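Local structure of putative general stress protein 26 (Jannaschia sp., 2QEA) at residues E95-F99 against V100-W104. The protein is a putative general stress protein of the pyridoxamine 5'-phosphate oxidase-like family, probably an FMN-binding oxidoreductase whose substrate is not known. Numbering follows the deposited sequence.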
ATOM      1  N   GLU A  95      -0.368 -17.987  18.090  1.00 51.89           N
ATOM      2  CA  GLU A  95      -0.148 -16.599  18.542  1.00 52.31           C
ATOM      3  C   GLU A  95      -0.885 -15.572  17.672  1.00 51.90           C
ATOM      4  O   GLU A  95      -1.501 -14.645  18.203  1.00 51.73           O
ATOM      5  CB  GLU A  95       1.355 -16.259  18.557  1.00 52.65           C
ATOM      6  CG  GLU A  95       1.726 -14.883  19.172  1.00 52.81           C
ATOM      7  CD  GLU A  95       3.180 -14.485  18.934  1.00 53.71           C
ATOM      8  OE1 GLU A  95       4.040 -15.374  18.754  1.00 57.06           O
ATOM      9  OE2 GLU A  95       3.460 -13.268  18.931  1.00 56.47           O
ATOM     10  N   PHE A  96      -0.804 -15.745  16.350  1.00 51.74           N
ATOM     11  CA  PHE A  96      -1.421 -14.822  15.376  1.00 51.55           C
ATOM     12  C   PHE A  96      -2.841 -15.183  14.894  1.00 51.41           C
ATOM     13  O   PHE A  96      -3.375 -14.508  14.005  1.00 51.47           O
ATOM     14  CB  PHE A  96      -0.464 -14.626  14.190  1.00 51.37           C
ATOM     15  CG  PHE A  96       0.890 -14.103  14.600  1.00 51.32           C
ATOM     16  CD1 PHE A  96       1.001 -12.868  15.256  1.00 51.12           C
ATOM     17  CD2 PHE A  96       2.055 -14.833  14.343  1.00 52.24           C
ATOM     18  CE1 PHE A  96       2.250 -12.373  15.659  1.00 52.17           C
ATOM     19  CE2 PHE A  96       3.315 -14.349  14.741  1.00 52.85           C
ATOM     20  CZ  PHE A  96       3.414 -13.113  15.396  1.00 53.19           C
ATOM     21  N   TRP A  97      -3.459 -16.207  15.495  1.00 50.91           N
ATOM     22  CA  TRP A  97      -4.825 -16.616  15.149  1.00 50.62           C
ATOM     23  C   TRP A  97      -5.813 -15.642  15.807  1.00 51.05           C
ATOM     24  O   TRP A  97      -5.606 -15.237  16.958  1.00 51.62           O
ATOM     25  CB  TRP A  97      -5.098 -18.051  15.609  1.00 49.95           C
ATOM     26  CG  TRP A  97      -6.346 -18.627  15.054  1.00 49.77           C
ATOM     27  CD1 TRP A  97      -7.548 -18.723  15.681  1.00 48.77           C
ATOM     28  CD2 TRP A  97      -6.526 -19.178  13.743  1.00 50.00           C
ATOM     29  NE1 TRP A  97      -8.468 -19.312  14.852  1.00 49.11           N
ATOM     30  CE2 TRP A  97      -7.872 -19.603  13.653  1.00 49.26           C
ATOM     31  CE3 TRP A  97      -5.678 -19.366  12.636  1.00 49.55           C
ATOM     32  CZ2 TRP A  97      -8.403 -20.198  12.492  1.00 49.00           C
ATOM     33  CZ3 TRP A  97      -6.204 -19.965  11.473  1.00 49.08           C
ATOM     34  CH2 TRP A  97      -7.559 -20.369  11.415  1.00 48.59           C
ATOM     35  N   SER A  98      -6.877 -15.291  15.079  1.00 51.01           N
ATOM     36  CA  SER A  98      -7.896 -14.330  15.541  1.00 50.45           C
ATOM     37  C   SER A  98      -9.332 -14.769  15.230  1.00 50.21           C
ATOM     38  O   SER A  98      -9.552 -15.793  14.573  1.00 50.18           O
ATOM     39  CB  SER A  98      -7.626 -12.964  14.894  1.00 50.52           C
ATOM     40  OG  SER A  98      -7.732 -13.031  13.481  1.00 50.24           O
ATOM     41  N   PHE A  99     -10.292 -13.989  15.741  1.00 49.73           N
ATOM     42  CA  PHE A  99     -11.737 -14.187  15.491  1.00 49.33           C
ATOM     43  C   PHE A  99     -12.097 -14.088  13.991  1.00 48.86           C
ATOM     44  O   PHE A  99     -13.060 -14.717  13.547  1.00 48.92           O
ATOM     45  CB  PHE A  99     -12.600 -13.203  16.325  1.00 49.57           C
ATOM     46  CG  PHE A  99     -12.555 -11.763  15.841  1.00 50.17           C
ATOM     47  CD1 PHE A  99     -13.564 -11.260  15.005  1.00 50.07           C
ATOM     48  CD2 PHE A  99     -11.507 -10.910  16.212  1.00 51.35           C
ATOM     49  CE1 PHE A  99     -13.526  -9.927  14.542  1.00 51.01           C
ATOM     50  CE2 PHE A  99     -11.459  -9.578  15.754  1.00 52.35           C
ATOM     51  CZ  PHE A  99     -12.473  -9.085  14.919  1.00 51.28           C
ATOM     52  N   VAL A 100     -11.337 -13.279  13.242  1.00 48.51           N
ATOM     53  CA  VAL A 100     -11.500 -13.138  11.784  1.00 48.22           C
ATOM     54  C   VAL A 100     -11.119 -14.458  11.096  1.00 48.32           C
ATOM     55  O   VAL A 100     -11.851 -14.921  10.219  1.00 48.91           O
ATOM     56  CB  VAL A 100     -10.664 -11.950  11.203  1.00 47.69           C
ATOM     57  CG1 VAL A 100     -10.782 -11.877   9.682  1.00 45.86           C
ATOM     58  CG2 VAL A 100     -11.109 -10.631  11.818  1.00 47.73           C
ATOM     59  N   ALA A 101      -9.991 -15.052  11.508  1.00 48.06           N
ATOM     60  CA  ALA A 101      -9.528 -16.357  10.983  1.00 47.84           C
ATOM     61  C   ALA A 101     -10.543 -17.498  11.201  1.00 47.53           C
ATOM     62  O   ALA A 101     -10.621 -18.405  10.375  1.00 47.62           O
ATOM     63  CB  ALA A 101      -8.166 -16.734  11.577  1.00 47.69           C
ATOM     64  N   ASP A 102     -11.294 -17.450  12.308  1.00 47.69           N
ATOM     65  CA  ASP A 102     -12.381 -18.419  12.584  1.00 48.22           C
ATOM     66  C   ASP A 102     -13.533 -18.330  11.573  1.00 48.50           C
ATOM     67  O   ASP A 102     -14.172 -19.344  11.283  1.00 49.06           O
ATOM     68  CB  ASP A 102     -12.950 -18.249  14.007  1.00 48.37           C
ATOM     69  CG  ASP A 102     -12.039 -18.817  15.076  1.00 49.05           C
ATOM     70  OD1 ASP A 102     -11.785 -20.039  15.047  1.00 49.52           O
ATOM     71  OD2 ASP A 102     -11.611 -18.059  15.970  1.00 52.76           O
ATOM     72  N   ALA A 103     -13.802 -17.123  11.067  1.00 48.97           N
ATOM     73  CA  ALA A 103     -14.851 -16.891  10.063  1.00 49.60           C
ATOM     74  C   ALA A 103     -14.492 -17.521   8.711  1.00 50.36           C
ATOM     75  O   ALA A 103     -15.323 -18.207   8.107  1.00 50.47           O
ATOM     76  CB  ALA A 103     -15.118 -15.393   9.898  1.00 49.36           C
ATOM     77  N   TRP A 104     -13.260 -17.283   8.251  1.00 51.15           N
ATOM     78  CA  TRP A 104     -12.760 -17.842   6.979  1.00 52.09           C
ATOM     79  C   TRP A 104     -12.552 -19.364   6.998  1.00 52.26           C
ATOM     80  O   TRP A 104     -12.853 -20.032   6.004  1.00 52.35           O
ATOM     81  CB  TRP A 104     -11.461 -17.143   6.535  1.00 52.71           C
ATOM     82  CG  TRP A 104     -11.684 -15.772   5.982  1.00 53.50           C
ATOM     83  CD1 TRP A 104     -11.756 -14.600   6.680  1.00 54.46           C
ATOM     84  CD2 TRP A 104     -11.870 -15.432   4.606  1.00 54.72           C
ATOM     85  NE1 TRP A 104     -11.976 -13.546   5.821  1.00 55.01           N
ATOM     86  CE2 TRP A 104     -12.049 -14.027   4.540  1.00 55.66           C
ATOM     87  CE3 TRP A 104     -11.903 -16.180   3.413  1.00 55.29           C
ATOM     88  CZ2 TRP A 104     -12.259 -13.347   3.322  1.00 55.47           C
ATOM     89  CZ3 TRP A 104     -12.113 -15.505   2.195  1.00 54.88           C
ATOM     90  CH2 TRP A 104     -12.288 -14.100   2.164  1.00 55.08           C
TER
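Between Trp97 and Asp102 the backbone passes from an extended linker into the first turn of helix 99-104, where Asp102 N makes a weak hydrogen bond, 3.3 Å long, to Ser98 O. With CG swung opposite the backbone N (chi1 -168°), the indole of Trp97 lies across Ala101, and Ala101 CB sits 3.4 Å from the centroid of the six-membered ring, almost on the ring normal, as a CH-pi contact. At the ring edge Trp97 NE1 gives a weak but nearly straight hydrogen bond (165°) to Asp102 OD1 at 3.4 Å, in the indole plane; the carboxylate is turned 81° against that plane. The one indole thus meets two successive helix residues, Ala101 by its face and Asp102 by its N-H. Replacing Trp97 by an alanine would remove the ring, so that Ala101 CB would probably lose its aromatic cover and Asp102 OD1 its N-H donor. Next along the chain, Val100 CG2 lies over one face of the Phe99 ring, off centre toward the rim, 3.7 Å from Phe99 CE1. Trp97 also touches Phe105 and Gln109 beyond the helix, while Phe96 stacks on Trp45 of strand 44-49. The short linker joins helices 90-95 and 99-104 at the surface, and the latter packs through Phe99, Val100 and Ala103 against Ile140, Phe136 and Ala143, respectively, in helix 134-146 of the second subunit.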